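PDB 2WAC: staphylococcal nuclease domain-containing protein 1 from Drosophila melanogaster, which cleaves both DNA and RNA as an endonuclease, associates with the RNA-induced silencing complex and, through its Tudor domain, binds peptides carrying symmetrically dimethylated arginine. Local coordinates for residues R70-V83 against T93-S107. Sequence-based numbering, arbitrary orientation.
Sequences RAKVERVQGSNATV and TLPTNRLAALPPAFS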
ATOM      1  N   ARG A  70      -9.023   1.156  13.339  1.00 23.23           N
ATOM      2  CA  ARG A  70      -9.808   0.081  12.728  1.00 23.09           C
ATOM      3  C   ARG A  70      -8.851  -0.959  12.151  1.00 23.05           C
ATOM      4  O   ARG A  70      -7.857  -0.606  11.511  1.00 22.91           O
ATOM      5  CB  ARG A  70     -10.727   0.612  11.624  1.00 23.03           C
ATOM      6  CG  ARG A  70     -11.751   1.640  12.074  1.00 22.81           C
ATOM      7  CD  ARG A  70     -12.935   1.701  11.117  1.00 22.70           C
ATOM      8  NE  ARG A  70     -12.562   2.105   9.760  1.00 22.73           N
ATOM      9  CZ  ARG A  70     -13.379   2.073   8.710  1.00 22.74           C
ATOM     10  NH1 ARG A  70     -14.632   1.649   8.844  1.00 22.27           N
ATOM     11  NH2 ARG A  70     -12.943   2.463   7.519  1.00 22.70           N
ATOM     12  N   ALA A  71      -9.143  -2.236  12.384  1.00 23.02           N
ATOM     13  CA  ALA A  71      -8.240  -3.304  11.964  1.00 23.10           C
ATOM     14  C   ALA A  71      -8.971  -4.581  11.576  1.00 23.16           C
ATOM     15  O   ALA A  71     -10.022  -4.898  12.128  1.00 23.08           O
ATOM     16  CB  ALA A  71      -7.209  -3.589  13.058  1.00 22.96           C
ATOM     17  N   LYS A  72      -8.403  -5.304  10.615  1.00 23.42           N
ATOM     18  CA  LYS A  72      -8.912  -6.609  10.216  1.00 23.72           C
ATOM     19  C   LYS A  72      -7.989  -7.683  10.772  1.00 23.77           C
ATOM     20  O   LYS A  72      -6.773  -7.618  10.589  1.00 23.68           O
ATOM     21  CB  LYS A  72      -8.986  -6.701   8.689  1.00 23.83           C
ATOM     22  CG  LYS A  72      -9.407  -8.056   8.130  1.00 24.40           C
ATOM     23  CD  LYS A  72      -9.363  -8.021   6.611  1.00 25.28           C
ATOM     24  CE  LYS A  72      -9.306  -9.410   6.005  1.00 25.89           C
ATOM     25  NZ  LYS A  72      -9.133  -9.339   4.524  1.00 26.89           N
ATOM     26  N   VAL A  73      -8.566  -8.658  11.468  1.00 23.96           N
ATOM     27  CA  VAL A  73      -7.799  -9.793  11.963  1.00 24.28           C
ATOM     28  C   VAL A  73      -7.562 -10.770  10.815  1.00 24.58           C
ATOM     29  O   VAL A  73      -8.509 -11.336  10.263  1.00 24.41           O
ATOM     30  CB  VAL A  73      -8.506 -10.504  13.143  1.00 24.25           C
ATOM     31  CG1 VAL A  73      -7.708 -11.715  13.584  1.00 24.37           C
ATOM     32  CG2 VAL A  73      -8.698  -9.546  14.311  1.00 24.17           C
ATOM     33  N   GLU A  74      -6.296 -10.952  10.451  1.00 24.99           N
ATOM     34  CA  GLU A  74      -5.939 -11.834   9.341  1.00 25.53           C
ATOM     35  C   GLU A  74      -5.545 -13.244   9.788  1.00 25.50           C
ATOM     36  O   GLU A  74      -5.800 -14.215   9.074  1.00 25.77           O
ATOM     37  CB  GLU A  74      -4.845 -11.200   8.484  1.00 25.77           C
ATOM     38  CG  GLU A  74      -5.327  -9.981   7.699  1.00 27.02           C
ATOM     39  CD  GLU A  74      -4.368  -9.567   6.610  1.00 28.83           C
ATOM     40  OE1 GLU A  74      -3.236 -10.098   6.581  1.00 30.22           O
ATOM     41  OE2 GLU A  74      -4.743  -8.710   5.782  1.00 29.05           O
ATOM     42  N   ARG A  75      -4.928 -13.347  10.962  1.00 25.37           N
ATOM     43  CA  ARG A  75      -4.551 -14.633  11.546  1.00 25.33           C
ATOM     44  C   ARG A  75      -4.587 -14.519  13.067  1.00 25.05           C
ATOM     45  O   ARG A  75      -4.168 -13.504  13.624  1.00 24.90           O
ATOM     46  CB  ARG A  75      -3.147 -15.044  11.077  1.00 25.51           C
ATOM     47  CG  ARG A  75      -2.758 -16.497  11.380  1.00 25.89           C
ATOM     48  CD  ARG A  75      -1.319 -16.808  10.954  1.00 27.22           C
ATOM     49  NE  ARG A  75      -1.125 -16.685   9.506  1.00 28.48           N
ATOM     50  CZ  ARG A  75       0.028 -16.889   8.869  1.00 28.98           C
ATOM     51  NH1 ARG A  75       1.121 -17.235   9.540  1.00 29.36           N
ATOM     52  NH2 ARG A  75       0.086 -16.745   7.553  1.00 29.17           N
ATOM     53  N   VAL A  76      -5.104 -15.549  13.734  1.00 24.83           N
ATOM     54  CA  VAL A  76      -5.020 -15.637  15.194  1.00 24.56           C
ATOM     55  C   VAL A  76      -4.210 -16.873  15.577  1.00 24.30           C
ATOM     56  O   VAL A  76      -4.427 -17.957  15.031  1.00 24.27           O
ATOM     57  CB  VAL A  76      -6.417 -15.690  15.879  1.00 24.59           C
ATOM     58  CG1 VAL A  76      -6.271 -15.754  17.399  1.00 24.86           C
ATOM     59  CG2 VAL A  76      -7.245 -14.487  15.506  1.00 24.72           C
ATOM     60  N   GLN A  77      -3.275 -16.697  16.507  1.00 23.89           N
ATOM     61  CA  GLN A  77      -2.445 -17.796  16.991  1.00 23.57           C
ATOM     62  C   GLN A  77      -2.234 -17.693  18.503  1.00 23.40           C
ATOM     63  O   GLN A  77      -1.336 -16.988  18.970  1.00 23.40           O
ATOM     64  CB  GLN A  77      -1.105 -17.832  16.242  1.00 23.53           C
ATOM     65  CG  GLN A  77      -0.206 -19.022  16.591  1.00 23.26           C
ATOM     66  CD  GLN A  77      -0.847 -20.365  16.280  1.00 23.10           C
ATOM     67  OE1 GLN A  77      -1.226 -20.642  15.141  1.00 22.90           O
ATOM     68  NE2 GLN A  77      -0.966 -21.209  17.298  1.00 22.39           N
ATOM     69  N   GLY A  78      -3.071 -18.402  19.257  1.00 23.21           N
ATOM     70  CA  GLY A  78      -3.036 -18.358  20.717  1.00 22.88           C
ATOM     71  C   GLY A  78      -3.322 -16.972  21.270  1.00 22.72           C
ATOM     72  O   GLY A  78      -4.386 -16.402  21.017  1.00 22.75           O
ATOM     73  N   SER A  79      -2.354 -16.429  22.005  1.00 22.48           N
ATOM     74  CA  SER A  79      -2.495 -15.143  22.702  1.00 22.37           C
ATOM     75  C   SER A  79      -2.299 -13.917  21.808  1.00 22.10           C
ATOM     76  O   SER A  79      -2.488 -12.783  22.257  1.00 22.06           O
ATOM     77  CB  SER A  79      -1.510 -15.069  23.871  1.00 22.19           C
ATOM     78  OG  SER A  79      -1.728 -16.123  24.788  1.00 23.05           O
ATOM     79  N   ASN A  80      -1.918 -14.151  20.554  1.00 22.01           N
ATOM     80  CA  ASN A  80      -1.568 -13.075  19.627  1.00 21.92           C
ATOM     81  C   ASN A  80      -2.374 -13.134  18.329  1.00 21.85           C
ATOM     82  O   ASN A  80      -2.915 -14.183  17.974  1.00 21.91           O
ATOM     83  CB  ASN A  80      -0.065 -13.119  19.317  1.00 21.84           C
ATOM     84  CG  ASN A  80       0.796 -13.095  20.573  1.00 22.00           C
ATOM     85  OD1 ASN A  80       0.806 -12.111  21.312  1.00 22.36           O
ATOM     86  ND2 ASN A  80       1.526 -14.181  20.814  1.00 21.55           N
ATOM     87  N   ALA A  81      -2.459 -12.004  17.633  1.00 21.79           N
ATOM     88  CA  ALA A  81      -3.105 -11.953  16.322  1.00 21.71           C
ATOM     89  C   ALA A  81      -2.319 -11.078  15.354  1.00 21.75           C
ATOM     90  O   ALA A  81      -1.635 -10.138  15.767  1.00 21.60           O
ATOM     91  CB  ALA A  81      -4.540 -11.452  16.443  1.00 21.71           C
ATOM     92  N   THR A  82      -2.415 -11.405  14.069  1.00 21.68           N
ATOM     93  CA  THR A  82      -1.872 -10.565  13.013  1.00 21.64           C
ATOM     94  C   THR A  82      -3.012  -9.732  12.438  1.00 21.69           C
ATOM     95  O   THR A  82      -4.015 -10.277  11.967  1.00 21.71           O
ATOM     96  CB  THR A  82      -1.196 -11.403  11.905  1.00 21.61           C
ATOM     97  OG1 THR A  82      -0.151 -12.198  12.479  1.00 21.16           O
ATOM     98  CG2 THR A  82      -0.603 -10.498  10.822  1.00 21.39           C
ATOM     99  N   VAL A  83      -2.857  -8.411  12.499  1.00 21.62           N
ATOM    100  CA  VAL A  83      -3.892  -7.485  12.036  1.00 21.55           C
ATOM    101  C   VAL A  83      -3.401  -6.560  10.922  1.00 21.56           C
ATOM    102  O   VAL A  83      -2.208  -6.266  10.824  1.00 21.53           O
ATOM    103  CB  VAL A  83      -4.515  -6.641  13.199  1.00 21.49           C
ATOM    104  CG1 VAL A  83      -5.050  -7.544  14.308  1.00 21.60           C
ATOM    105  CG2 VAL A  83      -3.514  -5.617  13.759  1.00 21.42           C
ATOM    106  N   THR A  93       1.856  -7.984  14.250  1.00 23.26           N
ATOM    107  CA  THR A  93       1.459  -9.059  15.153  1.00 23.38           C
ATOM    108  C   THR A  93       1.453  -8.534  16.591  1.00 23.37           C
ATOM    109  O   THR A  93       2.412  -7.901  17.045  1.00 23.51           O
ATOM    110  CB  THR A  93       2.346 -10.312  14.987  1.00 23.26           C
ATOM    111  OG1 THR A  93       2.258 -10.772  13.632  1.00 23.19           O
ATOM    112  CG2 THR A  93       1.894 -11.435  15.918  1.00 23.54           C
ATOM    113  N   LEU A  94       0.364  -8.842  17.291  1.00 23.33           N
ATOM    114  CA  LEU A  94      -0.077  -8.103  18.471  1.00 23.34           C
ATOM    115  C   LEU A  94      -0.767  -9.026  19.482  1.00 23.07           C
ATOM    116  O   LEU A  94      -1.523  -9.901  19.067  1.00 22.93           O
ATOM    117  CB  LEU A  94      -1.096  -7.050  17.995  1.00 23.60           C
ATOM    118  CG  LEU A  94      -1.420  -5.915  18.951  1.00 23.61           C
ATOM    119  CD1 LEU A  94      -0.121  -5.319  19.422  1.00 24.87           C
ATOM    120  CD2 LEU A  94      -2.291  -4.854  18.300  1.00 23.50           C
ATOM    121  N   PRO A  95      -0.522  -8.846  20.805  1.00 22.96           N
ATOM    122  CA  PRO A  95      -1.377  -9.590  21.746  1.00 22.85           C
ATOM    123  C   PRO A  95      -2.866  -9.270  21.573  1.00 22.89           C
ATOM    124  O   PRO A  95      -3.228  -8.118  21.299  1.00 22.81           O
ATOM    125  CB  PRO A  95      -0.888  -9.123  23.122  1.00 23.03           C
ATOM    126  CG  PRO A  95       0.507  -8.663  22.895  1.00 23.06           C
ATOM    127  CD  PRO A  95       0.507  -8.059  21.514  1.00 22.88           C
ATOM    128  N   THR A  96      -3.709 -10.290  21.727  1.00 22.71           N
ATOM    129  CA  THR A  96      -5.159 -10.145  21.568  1.00 22.67           C
ATOM    130  C   THR A  96      -5.805  -9.296  22.669  1.00 22.79           C
ATOM    131  O   THR A  96      -6.926  -8.812  22.497  1.00 22.66           O
ATOM    132  CB  THR A  96      -5.872 -11.515  21.495  1.00 22.58           C
ATOM    133  OG1 THR A  96      -5.561 -12.278  22.667  1.00 22.54           O
ATOM    134  CG2 THR A  96      -5.432 -12.292  20.264  1.00 22.55           C
ATOM    135  N   ASN A  97      -5.104  -9.112  23.788  1.00 23.06           N
ATOM    136  CA  ASN A  97      -5.584  -8.205  24.836  1.00 23.56           C
ATOM    137  C   ASN A  97      -5.526  -6.718  24.449  1.00 23.72           C
ATOM    138  O   ASN A  97      -6.004  -5.859  25.190  1.00 23.92           O
ATOM    139  CB  ASN A  97      -4.930  -8.487  26.209  1.00 23.65           C
ATOM    140  CG  ASN A  97      -3.420  -8.281  26.218  1.00 23.84           C
ATOM    141  OD1 ASN A  97      -2.886  -7.402  25.545  1.00 24.70           O
ATOM    142  ND2 ASN A  97      -2.728  -9.090  27.012  1.00 24.36           N
ATOM    143  N   ARG A  98      -4.950  -6.431  23.281  1.00 24.00           N
ATOM    144  CA  ARG A  98      -4.952  -5.081  22.709  1.00 24.20           C
ATOM    145  C   ARG A  98      -5.986  -4.951  21.587  1.00 24.55           C
ATOM    146  O   ARG A  98      -5.968  -3.993  20.806  1.00 24.52           O
ATOM    147  CB  ARG A  98      -3.555  -4.701  22.212  1.00 24.10           C
ATOM    148  CG  ARG A  98      -2.558  -4.440  23.329  1.00 23.58           C
ATOM    149  CD  ARG A  98      -1.178  -4.122  22.789  1.00 22.63           C
ATOM    150  NE  ARG A  98      -1.093  -2.775  22.220  1.00 21.37           N
ATOM    151  CZ  ARG A  98      -0.686  -1.696  22.884  1.00 20.73           C
ATOM    152  NH1 ARG A  98      -0.322  -1.776  24.159  1.00 19.86           N
ATOM    153  NH2 ARG A  98      -0.645  -0.526  22.265  1.00 19.65           N
ATOM    154  N   LEU A  99      -6.885  -5.930  21.519  1.00 24.94           N
ATOM    155  CA  LEU A  99      -7.992  -5.913  20.572  1.00 25.52           C
ATOM    156  C   LEU A  99      -9.313  -5.786  21.313  1.00 26.00           C
ATOM    157  O   LEU A  99      -9.481  -6.341  22.401  1.00 26.08           O
ATOM    158  CB  LEU A  99      -7.998  -7.180  19.709  1.00 25.39           C
ATOM    159  CG  LEU A  99      -6.711  -7.567  18.968  1.00 25.43           C
ATOM    160  CD1 LEU A  99      -6.886  -8.884  18.234  1.00 24.97           C
ATOM    161  CD2 LEU A  99      -6.260  -6.481  18.005  1.00 24.66           C
ATOM    162  N   ALA A 100     -10.244  -5.049  20.717  1.00 26.73           N
ATOM    163  CA  ALA A 100     -11.589  -4.911  21.259  1.00 27.38           C
ATOM    164  C   ALA A 100     -12.606  -4.984  20.129  1.00 27.93           C
ATOM    165  O   ALA A 100     -12.256  -4.811  18.956  1.00 27.88           O
ATOM    166  CB  ALA A 100     -11.722  -3.600  22.017  1.00 27.39           C
ATOM    167  N   ALA A 101     -13.861  -5.253  20.482  1.00 28.61           N
ATOM    168  CA  ALA A 101     -14.948  -5.209  19.514  1.00 29.26           C
ATOM    169  C   ALA A 101     -15.092  -3.781  19.004  1.00 29.70           C
ATOM    170  O   ALA A 101     -15.139  -2.830  19.791  1.00 29.89           O
ATOM    171  CB  ALA A 101     -16.249  -5.693  20.142  1.00 29.20           C
ATOM    172  N   LEU A 102     -15.128  -3.638  17.682  1.00 30.24           N
ATOM    173  CA  LEU A 102     -15.373  -2.352  17.048  1.00 30.69           C
ATOM    174  C   LEU A 102     -16.874  -2.068  17.087  1.00 31.04           C
ATOM    175  O   LEU A 102     -17.669  -2.906  16.649  1.00 31.05           O
ATOM    176  CB  LEU A 102     -14.855  -2.360  15.605  1.00 30.72           C
ATOM    177  CG  LEU A 102     -14.812  -1.059  14.791  1.00 30.64           C
ATOM    178  CD1 LEU A 102     -13.846  -0.039  15.387  1.00 30.52           C
ATOM    179  CD2 LEU A 102     -14.432  -1.362  13.355  1.00 30.50           C
ATOM    180  N   PRO A 103     -17.268  -0.896  17.628  1.00 31.40           N
ATOM    181  CA  PRO A 103     -18.686  -0.548  17.692  1.00 31.66           C
ATOM    182  C   PRO A 103     -19.266  -0.429  16.287  1.00 31.91           C
ATOM    183  O   PRO A 103     -18.664   0.233  15.437  1.00 32.02           O
ATOM    184  CB  PRO A 103     -18.687   0.818  18.391  1.00 31.69           C
ATOM    185  CG  PRO A 103     -17.366   0.914  19.073  1.00 31.56           C
ATOM    186  CD  PRO A 103     -16.418   0.164  18.200  1.00 31.39           C
ATOM    187  N   PRO A 104     -20.410  -1.099  16.032  1.00 32.06           N
ATOM    188  CA  PRO A 104     -21.089  -1.102  14.737  1.00 32.10           C
ATOM    189  C   PRO A 104     -21.135   0.243  14.010  1.00 32.09           C
ATOM    190  O   PRO A 104     -21.223   0.261  12.775  1.00 32.13           O
ATOM    191  CB  PRO A 104     -22.500  -1.577  15.092  1.00 32.18           C
ATOM    192  CG  PRO A 104     -22.276  -2.524  16.215  1.00 32.17           C
ATOM    193  CD  PRO A 104     -21.105  -1.973  17.000  1.00 32.08           C
ATOM    194  N   ALA A 105     -21.063   1.346  14.758  1.00 32.01           N
ATOM    195  CA  ALA A 105     -21.029   2.698  14.184  1.00 31.91           C
ATOM    196  C   ALA A 105     -19.781   2.978  13.334  1.00 31.80           C
ATOM    197  O   ALA A 105     -19.826   3.800  12.416  1.00 31.81           O
ATOM    198  CB  ALA A 105     -21.166   3.743  15.284  1.00 31.90           C
ATOM    199  N   PHE A 106     -18.681   2.294  13.645  1.00 31.62           N
ATOM    200  CA  PHE A 106     -17.407   2.493  12.946  1.00 31.45           C
ATOM    201  C   PHE A 106     -17.110   1.402  11.915  1.00 31.38           C
ATOM    202  O   PHE A 106     -16.066   1.428  11.263  1.00 31.40           O
ATOM    203  CB  PHE A 106     -16.250   2.574  13.951  1.00 31.39           C
ATOM    204  CG  PHE A 106     -16.358   3.720  14.918  1.00 31.23           C
ATOM    205  CD1 PHE A 106     -15.793   4.955  14.617  1.00 30.91           C
ATOM    206  CD2 PHE A 106     -17.016   3.562  16.136  1.00 31.01           C
ATOM    207  CE1 PHE A 106     -15.889   6.018  15.512  1.00 30.94           C
ATOM    208  CE2 PHE A 106     -17.118   4.618  17.035  1.00 30.84           C
ATOM    209  CZ  PHE A 106     -16.551   5.848  16.724  1.00 30.74           C
ATOM    210  N   SER A 107     -18.035   0.456  11.759  1.00 31.26           N
ATOM    211  CA  SER A 107     -17.784  -0.744  10.957  1.00 31.18           C
ATOM    212  C   SER A 107     -18.361  -0.706   9.540  1.00 31.00           C
ATOM    213  O   SER A 107     -18.052  -1.578   8.723  1.00 31.10           O
ATOM    214  CB  SER A 107     -18.304  -1.984  11.691  1.00 31.18           C
ATOM    215  OG  SER A 107     -17.703  -2.113  12.967  1.00 31.61           O
TER
HETATM  216  O   HOH W   1      -6.306 -15.125  22.412  1.00 23.54           O
HETATM  217  O   HOH W   2      -3.306 -11.635  24.753  1.00 15.31           O
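Backbone hydrogen bonds join A81 and L94 in both directions, A81 N to L94 O at 2.7 Å and L94 N to A81 O at 2.8 Å, as in an antiparallel hydrogen-bonded pair. Beyond this pair, T96 N donates almost straight to S79 O (2.8 Å, 173° at the hydrogen), tying the 3-10 segment 96-97 to the type II' turn of Q77 to N80. One water links G78 O with T96 OG1, and a second links S79 O with N97 N. At the non-hydrogen-bonded pair T82 and T93, the two hydroxyls meet, OG1 to OG1 at 3.0 Å.

These strands belong to the SH3-like barrel of the Tudor domain; residues 70-83 fall within the region involved in dimethylarginine binding. Inside it, L99 spreads its two methyls, CD1 against A81 CB (3.9 Å) and CD2 against V83 CG1 (4.0 Å), while T96 CG2 also packs on A81 CB.

A polar contact lies at the far end, where R70, its chain bent at chi3 (-62°), brings NH1 to F106 O (2.8 Å), which sits in the guanidinium plane. NH1 also bonds E109 O, and NH2 forms a salt bridge with D87. A methionine here would probably leave F106 O and E109 O without this donor and D87 without its charged mate. Nearer the backbone, R70 CD rests on L102 CD2 (4.1 Å).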